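Side-chain contacts in REP-associated tyrosine transposase (Escherichia coli, PDB 4ER8), which binds DNA hairpins of repetitive extragenic palindromes and cleaves and recombines the mosaic elements that contain them, as a single-stranded DNA endonuclease: residues E49-V54 / K107-H112; H59-W64 / V121-V126; Y115-P120 / H138-R143. All blocks are in the same frame, centred on the assembly; numbering follows the deposited sequence.

Contact 1 (E49-V54 / K107-H112)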
loop_
_atom_site.group_PDB
_atom_site.type_symbol
_atom_site.label_atom_id
_atom_site.label_comp_id
_atom_site.label_asym_id
_atom_site.label_seq_id
_atom_site.Cartn_x
_atom_site.Cartn_y
_atom_site.Cartn_z
ATOM N N GLU A 49 -8.642 -3.692 -8.574
ATOM C CA GLU A 49 -7.357 -4.045 -9.156
ATOM C C GLU A 49 -6.195 -3.465 -8.327
ATOM O O GLU A 49 -6.135 -2.248 -8.083
ATOM C CB GLU A 49 -7.286 -3.580 -10.616
ATOM C CG GLU A 49 -6.607 -4.595 -11.558
ATOM C CD GLU A 49 -5.796 -3.913 -12.669
ATOM O OE1 GLU A 49 -4.751 -4.491 -13.087
ATOM O OE2 GLU A 49 -6.186 -2.796 -13.107
ATOM N N ILE A 50 -5.312 -4.350 -7.868
ATOM C CA ILE A 50 -4.074 -3.952 -7.240
ATOM C C ILE A 50 -3.065 -3.559 -8.322
ATOM O O ILE A 50 -2.395 -4.424 -8.895
ATOM C CB ILE A 50 -3.458 -5.071 -6.404
ATOM C CG1 ILE A 50 -4.426 -5.532 -5.309
ATOM C CG2 ILE A 50 -2.143 -4.597 -5.791
ATOM C CD1 ILE A 50 -3.851 -6.592 -4.299
ATOM N N ASN A 51 -2.953 -2.254 -8.586
ATOM C CA ASN A 51 -1.946 -1.733 -9.493
ATOM C C ASN A 51 -0.555 -1.987 -8.911
ATOM O O ASN A 51 0.334 -2.495 -9.621
ATOM C CB ASN A 51 -2.166 -0.255 -9.742
ATOM C CG ASN A 51 -3.364 0.014 -10.611
ATOM O OD1 ASN A 51 -3.286 -0.099 -11.817
ATOM N ND2 ASN A 51 -4.478 0.392 -10.003
ATOM N N ALA A 52 -0.374 -1.665 -7.629
ATOM C CA ALA A 52 0.851 -2.002 -6.942
ATOM C C ALA A 52 0.717 -2.004 -5.420
ATOM O O ALA A 52 -0.182 -1.381 -4.872
ATOM C CB ALA A 52 1.972 -1.085 -7.371
ATOM N N TRP A 53 1.633 -2.694 -4.742
ATOM C CA TRP A 53 1.579 -2.724 -3.304
ATOM C C TRP A 53 2.958 -3.087 -2.734
ATOM O O TRP A 53 3.601 -3.970 -3.277
ATOM C CB TRP A 53 0.527 -3.760 -2.920
ATOM C CG TRP A 53 -0.102 -3.648 -1.577
ATOM C CD1 TRP A 53 0.523 -3.435 -0.375
ATOM C CD2 TRP A 53 -1.495 -3.834 -1.282
ATOM N NE1 TRP A 53 -0.417 -3.436 0.642
ATOM C CE2 TRP A 53 -1.653 -3.702 0.105
ATOM C CE3 TRP A 53 -2.629 -4.101 -2.070
ATOM C CZ2 TRP A 53 -2.905 -3.818 0.724
ATOM C CZ3 TRP A 53 -3.864 -4.206 -1.462
ATOM C CH2 TRP A 53 -4.002 -4.058 -0.084
ATOM N N VAL A 54 3.430 -2.375 -1.703
ATOM C CA VAL A 54 4.479 -2.897 -0.823
ATOM C C VAL A 54 3.947 -3.091 0.585
ATOM O O VAL A 54 3.106 -2.325 1.074
ATOM C CB VAL A 54 5.631 -1.940 -0.549
ATOM C CG1 VAL A 54 6.771 -2.189 -1.435
ATOM C CG2 VAL A 54 5.163 -0.495 -0.524
ATOM N N LYS A 107 1.955 10.062 -15.722
ATOM C CA LYS A 107 3.201 10.402 -15.046
ATOM C C LYS A 107 3.066 10.164 -13.566
ATOM O O LYS A 107 3.835 9.388 -13.009
ATOM C CB LYS A 107 3.649 11.845 -15.323
ATOM C CG LYS A 107 4.281 12.018 -16.724
ATOM C CD LYS A 107 5.077 13.325 -16.887
ATOM C CE LYS A 107 4.609 14.085 -18.156
ATOM N NZ LYS A 107 5.743 14.560 -19.033
ATOM N N ASP A 108 2.077 10.810 -12.944
ATOM C CA ASP A 108 1.868 10.691 -11.520
ATOM C C ASP A 108 1.762 9.242 -11.094
ATOM O O ASP A 108 2.288 8.863 -10.030
ATOM C CB ASP A 108 0.663 11.479 -11.050
ATOM C CG ASP A 108 0.803 11.914 -9.610
ATOM O OD1 ASP A 108 1.958 12.148 -9.169
ATOM O OD2 ASP A 108 -0.227 12.040 -8.901
ATOM N N TYR A 109 1.140 8.429 -11.944
ATOM C CA TYR A 109 0.946 7.010 -11.675
ATOM C C TYR A 109 2.266 6.308 -11.539
ATOM O O TYR A 109 2.539 5.644 -10.529
ATOM C CB TYR A 109 0.144 6.370 -12.782
ATOM C CG TYR A 109 -0.006 4.869 -12.689
ATOM C CD1 TYR A 109 -0.878 4.282 -11.779
ATOM C CD2 TYR A 109 0.681 4.030 -13.564
ATOM C CE1 TYR A 109 -1.025 2.890 -11.712
ATOM C CE2 TYR A 109 0.541 2.657 -13.512
ATOM C CZ TYR A 109 -0.324 2.099 -12.591
ATOM O OH TYR A 109 -0.468 0.740 -12.555
ATOM N N ARG A 110 3.090 6.442 -12.572
ATOM C CA ARG A 110 4.450 5.914 -12.526
ATOM C C ARG A 110 5.288 6.449 -11.358
ATOM O O ARG A 110 6.011 5.655 -10.751
ATOM C CB ARG A 110 5.173 6.157 -13.830
ATOM C CG ARG A 110 4.683 5.270 -14.937
ATOM C CD ARG A 110 4.873 6.001 -16.244
ATOM N NE ARG A 110 4.392 5.268 -17.419
ATOM C CZ ARG A 110 4.835 5.502 -18.654
ATOM N NH1 ARG A 110 5.759 6.437 -18.850
ATOM N NH2 ARG A 110 4.372 4.802 -19.672
ATOM N N HIS A 111 5.218 7.742 -11.026
ATOM C CA HIS A 111 6.016 8.224 -9.889
ATOM C C HIS A 111 5.579 7.464 -8.658
ATOM O O HIS A 111 6.391 7.096 -7.804
ATOM C CB HIS A 111 5.932 9.749 -9.636
ATOM C CG HIS A 111 6.655 10.580 -10.661
ATOM N ND1 HIS A 111 6.357 11.912 -10.897
ATOM C CD2 HIS A 111 7.657 10.264 -11.530
ATOM C CE1 HIS A 111 7.153 12.384 -11.846
ATOM N NE2 HIS A 111 7.934 11.398 -12.262
ATOM N N HIS A 112 4.279 7.220 -8.564
ATOM C CA HIS A 112 3.794 6.543 -7.392
ATOM C C HIS A 112 4.066 5.048 -7.460
ATOM O O HIS A 112 4.300 4.462 -6.414
ATOM C CB HIS A 112 2.331 6.845 -7.107
ATOM C CG HIS A 112 2.109 8.188 -6.505
ATOM N ND1 HIS A 112 1.998 9.337 -7.262
ATOM C CD2 HIS A 112 1.910 8.564 -5.221
ATOM C CE1 HIS A 112 1.794 10.370 -6.459
ATOM N NE2 HIS A 112 1.734 9.926 -5.222
#
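Tyr109 on helix 106-122 reaches over to Asn51 on the edge strand 49-55 and donates its phenolic proton to the side-chain carbonyl, with Tyr109 OH lying 3.0 Å from Asn51 OD1. The contact joins the edge of the RNA-recognition-motif-like sheet to this helix near the protein surface. The two CA atoms nearest each other, those of Asn51 and Tyr109, are 9.5 Å apart, so the gap is spanned by the ring. Its CG stands anti to the backbone N (chi1 174°), which carries the hydroxyl end closer to the strand than the start of the side chain would suggest. Asn51 has CG anti to its carbonyl carbon, beside the backbone N. The side chains cross at about a right angle, amide and ring planes 84° apart. Asn51 CB sits in the ring plane at the hydroxyl end, 3.4 Å from Tyr109 OH. The hydroxyl meets OD1 at a C=O...O angle of 106° and is tilted out of the carbonyl plane, so it approaches the carbonyl oxygen from the side and not end-on. Asn51 ND2 is engaged separately by Thr65 OG1, so both ends of the amide have a partner and its rotation is defined.

Asn51 and Ala52 together face Ile63 as a classic beta bulge in the outer strand of the antiparallel sheet. On the helix, His112 ND1 donates to Asp108 O at 2.8 Å, the acceptor in the ring plane. His112 N also reaches Asp108 O, at 3.0 Å, from the opposite face of the carbonyl plane.

With one neutral hydrogen bond and a little carbon contact, the helix-to-strand link is polar and directional; it rests on OD1 accepting from Tyr109, while ND2 is bonded to Thr65 within the sheet, and involves no ion pair.

Contact 2 (H59-W64 / V121-V126). With NI (nickel (II) ion), chain C.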
loop_
_atom_site.group_PDB
_atom_site.type_symbol
_atom_site.label_atom_id
_atom_site.label_comp_id
_atom_site.label_asym_id
_atom_site.label_seq_id
_atom_site.Cartn_x
_atom_site.Cartn_y
_atom_site.Cartn_z
ATOM N N HIS A 59 4.220 -0.703 7.976
ATOM C CA HIS A 59 3.305 0.141 7.196
ATOM C C HIS A 59 3.315 -0.350 5.772
ATOM O O HIS A 59 4.143 -1.193 5.407
ATOM C CB HIS A 59 3.715 1.627 7.255
ATOM C CG HIS A 59 4.860 2.013 6.362
ATOM N ND1 HIS A 59 6.161 1.603 6.582
ATOM C CD2 HIS A 59 4.909 2.844 5.288
ATOM C CE1 HIS A 59 6.955 2.154 5.670
ATOM N NE2 HIS A 59 6.214 2.896 4.862
ATOM N N MET A 60 2.409 0.162 4.958
ATOM C CA MET A 60 2.356 -0.267 3.597
ATOM C C MET A 60 1.883 0.893 2.764
ATOM O O MET A 60 1.238 1.809 3.291
ATOM C CB MET A 60 1.453 -1.497 3.448
ATOM C CG MET A 60 -0.027 -1.344 3.730
ATOM S SD MET A 60 -0.826 -2.981 4.138
ATOM C CE MET A 60 -2.439 -2.449 4.562
ATOM N N HIS A 61 2.228 0.867 1.480
ATOM C CA HIS A 61 1.753 1.818 0.505
ATOM C C HIS A 61 1.186 1.036 -0.638
ATOM O O HIS A 61 1.729 -0.019 -0.980
ATOM C CB HIS A 61 2.916 2.594 -0.053
ATOM C CG HIS A 61 3.723 3.304 0.971
ATOM N ND1 HIS A 61 3.334 4.508 1.524
ATOM C CD2 HIS A 61 4.919 3.005 1.527
ATOM C CE1 HIS A 61 4.242 4.907 2.399
ATOM N NE2 HIS A 61 5.222 4.021 2.410
ATOM N N CYS A 62 0.137 1.531 -1.278
ATOM C CA CYS A 62 -0.347 0.797 -2.451
ATOM C C CYS A 62 -1.176 1.636 -3.437
ATOM O O CYS A 62 -1.564 2.759 -3.138
ATOM C CB CYS A 62 -1.111 -0.425 -1.988
ATOM S SG CYS A 62 -2.621 0.044 -1.199
ATOM N N ILE A 63 -1.418 1.090 -4.624
ATOM C CA ILE A 63 -2.294 1.722 -5.636
ATOM C C ILE A 63 -3.446 0.817 -6.099
ATOM O O ILE A 63 -3.201 -0.332 -6.497
ATOM C CB ILE A 63 -1.511 2.136 -6.861
ATOM C CG1 ILE A 63 -0.399 3.117 -6.476
ATOM C CG2 ILE A 63 -2.437 2.789 -7.837
ATOM C CD1 ILE A 63 0.700 3.308 -7.560
ATOM N N TRP A 64 -4.676 1.328 -6.036
ATOM C CA TRP A 64 -5.868 0.559 -6.473
ATOM C C TRP A 64 -6.615 1.249 -7.584
ATOM O O TRP A 64 -6.578 2.473 -7.723
ATOM C CB TRP A 64 -6.935 0.403 -5.380
ATOM C CG TRP A 64 -6.534 -0.237 -4.125
ATOM C CD1 TRP A 64 -5.415 -0.958 -3.897
ATOM C CD2 TRP A 64 -7.298 -0.269 -2.912
ATOM N NE1 TRP A 64 -5.398 -1.390 -2.588
ATOM C CE2 TRP A 64 -6.557 -0.997 -1.972
ATOM C CE3 TRP A 64 -8.533 0.260 -2.532
ATOM C CZ2 TRP A 64 -7.000 -1.200 -0.646
ATOM C CZ3 TRP A 64 -8.981 0.061 -1.205
ATOM C CH2 TRP A 64 -8.211 -0.659 -0.286
ATOM N N VAL A 121 13.831 0.610 0.103
ATOM C CA VAL A 121 15.202 1.115 0.044
ATOM C C VAL A 121 15.231 2.437 0.755
ATOM O O VAL A 121 16.063 2.642 1.612
ATOM C CB VAL A 121 15.730 1.224 -1.415
ATOM C CG1 VAL A 121 16.975 2.111 -1.534
ATOM C CG2 VAL A 121 16.011 -0.129 -1.954
ATOM N N LYS A 122 14.321 3.335 0.424
ATOM C CA LYS A 122 14.185 4.584 1.202
ATOM C C LYS A 122 14.135 4.322 2.715
ATOM O O LYS A 122 14.648 5.095 3.483
ATOM C CB LYS A 122 12.933 5.368 0.759
ATOM C CG LYS A 122 12.604 6.613 1.579
ATOM C CD LYS A 122 11.182 7.141 1.291
ATOM C CE LYS A 122 10.951 8.523 1.910
ATOM N NZ LYS A 122 11.794 9.643 1.350
ATOM N N HIS A 123 13.537 3.222 3.141
ATOM C CA HIS A 123 13.345 3.032 4.557
ATOM C C HIS A 123 14.545 2.338 5.226
ATOM O O HIS A 123 14.584 2.185 6.467
ATOM C CB HIS A 123 12.045 2.286 4.827
ATOM C CG HIS A 123 10.812 3.124 4.650
ATOM N ND1 HIS A 123 10.554 4.247 5.412
ATOM C CD2 HIS A 123 9.736 2.966 3.837
ATOM C CE1 HIS A 123 9.379 4.753 5.065
ATOM N NE2 HIS A 123 8.865 3.997 4.107
ATOM N N GLY A 124 15.512 1.931 4.400
ATOM C CA GLY A 124 16.778 1.387 4.886
ATOM C C GLY A 124 16.778 -0.116 5.069
ATOM O O GLY A 124 17.748 -0.682 5.562
ATOM N N TRP A 125 15.691 -0.773 4.686
ATOM C CA TRP A 125 15.630 -2.223 4.791
ATOM C C TRP A 125 16.595 -2.924 3.846
ATOM O O TRP A 125 17.223 -3.897 4.237
ATOM C CB TRP A 125 14.201 -2.745 4.584
ATOM C CG TRP A 125 13.245 -2.196 5.609
ATOM C CD1 TRP A 125 12.268 -1.259 5.405
ATOM C CD2 TRP A 125 13.205 -2.513 7.015
ATOM N NE1 TRP A 125 11.609 -1.004 6.576
ATOM C CE2 TRP A 125 12.159 -1.753 7.581
ATOM C CE3 TRP A 125 13.946 -3.377 7.847
ATOM C CZ2 TRP A 125 11.837 -1.806 8.959
ATOM C CZ3 TRP A 125 13.614 -3.443 9.232
ATOM C CH2 TRP A 125 12.568 -2.657 9.760
ATOM N N VAL A 126 16.703 -2.447 2.606
ATOM C CA VAL A 126 17.511 -3.130 1.580
ATOM C C VAL A 126 18.291 -2.142 0.713
ATOM O O VAL A 126 17.974 -0.973 0.679
ATOM C CB VAL A 126 16.656 -4.072 0.686
ATOM C CG1 VAL A 126 15.996 -5.185 1.518
ATOM C CG2 VAL A 126 15.609 -3.289 -0.100
HETATM NI NI NI C . 6.995 4.082 3.330
#
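His59 and His123 meet edge to face: the rim of the His59 ring points at the face of His123, offset, with centroids 4.5 Å apart and planes at 84°. CE1 of His59 is the atom that lies over the His123 ring, 3.4 Å from its CD2. The nickel ion between them sets this posture, bound by His59 NE2 at 2.1 Å and by His123 NE2 at 2.0 Å. His59 NE2 and His123 NE2, though 3.0 Å apart, are neighbouring ligands and not a hydrogen-bonded pair. His61 comes at His123 from the opposite direction; its NE2 also binds the nickel at 2.0 Å and stands 4.0 Å from His123 NE2, with the metal almost in line between them.

His59, Met60 and His61 form the HUH motif of this nuclease family, two histidines on strand 59-65 around a hydrophobic residue that turns to the other side of the sheet; the pair supplies metal ligands of the nuclease, nickel occupying the site in this crystal. His59 reaches the metal with CG between its backbone N and carbonyl carbon (chi1 78°). Thr17 OG1 bonds to His61 ND1 and so fixes the rotation of that ring. Asn119 OD1 and both carboxylate oxygens of Glu161 complete the six ligand atoms. Gly124, at positive phi, closes the turn after His123 in a Schellman motif, its N bonded to Val121 O.

Contact 3 (Y115-P120 / H138-R143). With NI (nickel (II) ion), chain C.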
loop_
_atom_site.group_PDB
_atom_site.type_symbol
_atom_site.label_atom_id
_atom_site.label_comp_id
_atom_site.label_asym_id
_atom_site.label_seq_id
_atom_site.Cartn_x
_atom_site.Cartn_y
_atom_site.Cartn_z
ATOM N N TYR A 115 7.679 4.879 -6.510
ATOM C CA TYR A 115 7.775 5.219 -5.119
ATOM C C TYR A 115 7.467 3.982 -4.296
ATOM O O TYR A 115 8.093 3.733 -3.251
ATOM C CB TYR A 115 6.760 6.277 -4.754
ATOM C CG TYR A 115 6.979 6.746 -3.339
ATOM C CD1 TYR A 115 7.728 7.899 -3.065
ATOM C CD2 TYR A 115 6.457 6.037 -2.260
ATOM C CE1 TYR A 115 7.908 8.349 -1.760
ATOM C CE2 TYR A 115 6.632 6.491 -0.933
ATOM C CZ TYR A 115 7.362 7.639 -0.701
ATOM O OH TYR A 115 7.582 8.046 0.601
ATOM N N ILE A 116 6.483 3.209 -4.755
ATOM C CA ILE A 116 6.145 2.060 -4.002
ATOM C C ILE A 116 7.316 1.080 -3.968
ATOM O O ILE A 116 7.767 0.726 -2.876
ATOM C CB ILE A 116 4.852 1.424 -4.470
ATOM C CG1 ILE A 116 3.677 2.238 -3.894
ATOM C CG2 ILE A 116 4.826 -0.041 -4.018
ATOM C CD1 ILE A 116 2.435 2.235 -4.702
ATOM N N TYR A 117 7.826 0.704 -5.146
ATOM C CA TYR A 117 8.872 -0.305 -5.235
ATOM C C TYR A 117 10.216 0.160 -4.667
ATOM O O TYR A 117 10.994 -0.664 -4.196
ATOM C CB TYR A 117 9.018 -0.887 -6.667
ATOM C CG TYR A 117 7.734 -1.540 -7.176
ATOM C CD1 TYR A 117 7.297 -1.372 -8.503
ATOM C CD2 TYR A 117 6.928 -2.298 -6.316
ATOM C CE1 TYR A 117 6.090 -1.955 -8.943
ATOM C CE2 TYR A 117 5.748 -2.881 -6.752
ATOM C CZ TYR A 117 5.325 -2.699 -8.052
ATOM O OH TYR A 117 4.134 -3.290 -8.449
ATOM N N ILE A 118 10.487 1.461 -4.705
ATOM C CA ILE A 118 11.693 2.014 -4.092
ATOM C C ILE A 118 11.621 2.076 -2.576
ATOM O O ILE A 118 12.629 2.207 -1.890
ATOM C CB ILE A 118 11.966 3.418 -4.605
ATOM C CG1 ILE A 118 12.667 3.335 -5.952
ATOM C CG2 ILE A 118 12.851 4.197 -3.669
ATOM C CD1 ILE A 118 12.440 4.600 -6.802
ATOM N N ASN A 119 10.421 2.005 -2.047
ATOM C CA ASN A 119 10.247 2.328 -0.656
ATOM C C ASN A 119 11.145 1.495 0.293
ATOM O O ASN A 119 11.805 2.044 1.187
ATOM C CB ASN A 119 8.790 2.195 -0.284
ATOM C CG ASN A 119 8.387 3.195 0.698
ATOM O OD1 ASN A 119 7.670 2.894 1.652
ATOM N ND2 ASN A 119 8.846 4.424 0.495
ATOM N N PRO A 120 11.190 0.167 0.080
ATOM C CA PRO A 120 11.988 -0.645 1.026
ATOM C C PRO A 120 13.395 -0.096 1.147
ATOM O O PRO A 120 14.062 -0.273 2.192
ATOM C CB PRO A 120 11.992 -2.014 0.388
ATOM C CG PRO A 120 10.615 -2.074 -0.311
ATOM C CD PRO A 120 10.370 -0.657 -0.832
ATOM N N HIS A 138 8.166 -8.182 -7.961
ATOM C CA HIS A 138 8.293 -9.502 -8.626
ATOM C C HIS A 138 7.072 -9.928 -9.461
ATOM O O HIS A 138 7.239 -10.373 -10.573
ATOM C CB HIS A 138 8.695 -10.536 -7.584
ATOM C CG HIS A 138 9.832 -10.063 -6.731
ATOM N ND1 HIS A 138 11.156 -10.291 -7.058
ATOM C CD2 HIS A 138 9.846 -9.307 -5.603
ATOM C CE1 HIS A 138 11.937 -9.729 -6.149
ATOM N NE2 HIS A 138 11.168 -9.129 -5.253
ATOM N N ARG A 139 5.849 -9.757 -8.970
ATOM C CA ARG A 139 4.734 -9.973 -9.865
ATOM C C ARG A 139 4.954 -9.168 -11.154
ATOM O O ARG A 139 4.720 -9.690 -12.250
ATOM C CB ARG A 139 3.389 -9.612 -9.239
ATOM C CG ARG A 139 2.210 -9.848 -10.168
ATOM C CD ARG A 139 0.988 -8.980 -9.837
ATOM N NE ARG A 139 1.157 -7.624 -10.369
ATOM C CZ ARG A 139 0.619 -6.518 -9.873
ATOM N NH1 ARG A 139 -0.141 -6.564 -8.782
ATOM N NH2 ARG A 139 0.866 -5.360 -10.465
ATOM N N ASP A 140 5.424 -7.925 -11.027
ATOM C CA ASP A 140 5.505 -7.003 -12.157
ATOM C C ASP A 140 6.676 -7.279 -13.066
ATOM O O ASP A 140 6.548 -7.115 -14.282
ATOM C CB ASP A 140 5.568 -5.565 -11.681
ATOM C CG ASP A 140 4.210 -5.026 -11.269
ATOM O OD1 ASP A 140 3.195 -5.738 -11.437
ATOM O OD2 ASP A 140 4.151 -3.879 -10.789
ATOM N N VAL A 141 7.808 -7.685 -12.486
ATOM C CA VAL A 141 8.964 -8.186 -13.239
ATOM C C VAL A 141 8.596 -9.428 -14.048
ATOM O O VAL A 141 9.172 -9.671 -15.103
ATOM C CB VAL A 141 10.084 -8.647 -12.288
ATOM C CG1 VAL A 141 11.288 -9.283 -13.062
ATOM C CG2 VAL A 141 10.531 -7.499 -11.365
ATOM N N ALA A 142 7.658 -10.219 -13.524
ATOM C CA ALA A 142 7.221 -11.457 -14.146
ATOM C C ALA A 142 6.253 -11.224 -15.310
ATOM O O ALA A 142 6.096 -12.102 -16.158
ATOM C CB ALA A 142 6.662 -12.461 -13.101
ATOM N N ARG A 143 5.613 -10.063 -15.389
ATOM C CA ARG A 143 5.292 -9.597 -16.747
ATOM C C ARG A 143 6.446 -8.722 -17.196
ATOM O O ARG A 143 7.463 -8.665 -16.533
ATOM C CB ARG A 143 3.942 -8.910 -16.899
ATOM C CG ARG A 143 3.576 -8.772 -18.414
ATOM C CD ARG A 143 2.065 -8.934 -18.691
ATOM N NE ARG A 143 1.826 -9.763 -19.882
ATOM C CZ ARG A 143 1.587 -9.303 -21.114
ATOM N NH1 ARG A 143 1.540 -7.991 -21.361
ATOM N NH2 ARG A 143 1.390 -10.167 -22.107
HETATM NI NI NI C . 6.995 4.082 3.330
#
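The carboxylate of Asp140 is shared between a phenol and a guanidinium, Tyr117 OH donating to OD2 while Arg139 pairs with OD1. In the RNA-recognition-motif-like nuclease fold this joins the metal-binding helix 106-122 to the short helix 137-142. The Tyr117 OH to Asp140 OD2 distance is modelled at 2.4 Å, a very short value that is doubtful at this resolution. OD2 lies at the ring's edge, close to its plane, and the carboxylate is turned 83° against the ring, so the two side chains cross at about a right angle. Both first torsions put CG anti to the carbonyl carbon (chi1 -59° in Tyr117, -78° in Asp140), aiming each group at the other helix.

Arg139 folds back on its neighbour: its NH2 forms a salt bridge to Asp140 OD1 at 2.6 Å, though the hydrogen bonds from both NE and NH2 to that oxygen are weak. The guanidinium also reaches the backbone oxygens of Ile50 and Asn51, tying helix 137-142 to the edge strand. Tyr117 OH has a further partner in Thr136 OG1, and Phe137 meets its ring edge-to-face. Replacing Tyr117 by a phenylalanine removes the hydroxyl and would probably leave OD2 of the buried Asp140 without its phenolic donor and Thr136 OG1 without this partner. Two residues further along the helix, Asn119 OD1 binds the nickel ion at 2.2 Å.

All three contacts use helix 106-122: contact 1 near its start, contact 3 towards its end and contact 2 where it runs out. Contacts 1 and 2 take the neighbouring strands 49-55 and 59-65 of the antiparallel sheet, their centres about 12 Å apart; the centre of contact 3 is about 9 Å from that of contact 1 and about 10 Å from that of contact 2. Along the chain contact 1 closes before contact 3 opens, while contact 2 crosses both. Contacts 2 and 3 share the nickel ion: Asn119 on the helix and His123 just after it join the strand histidines there, while Arg139 of contact 3 bonds to the backbone of the contact 1 strand.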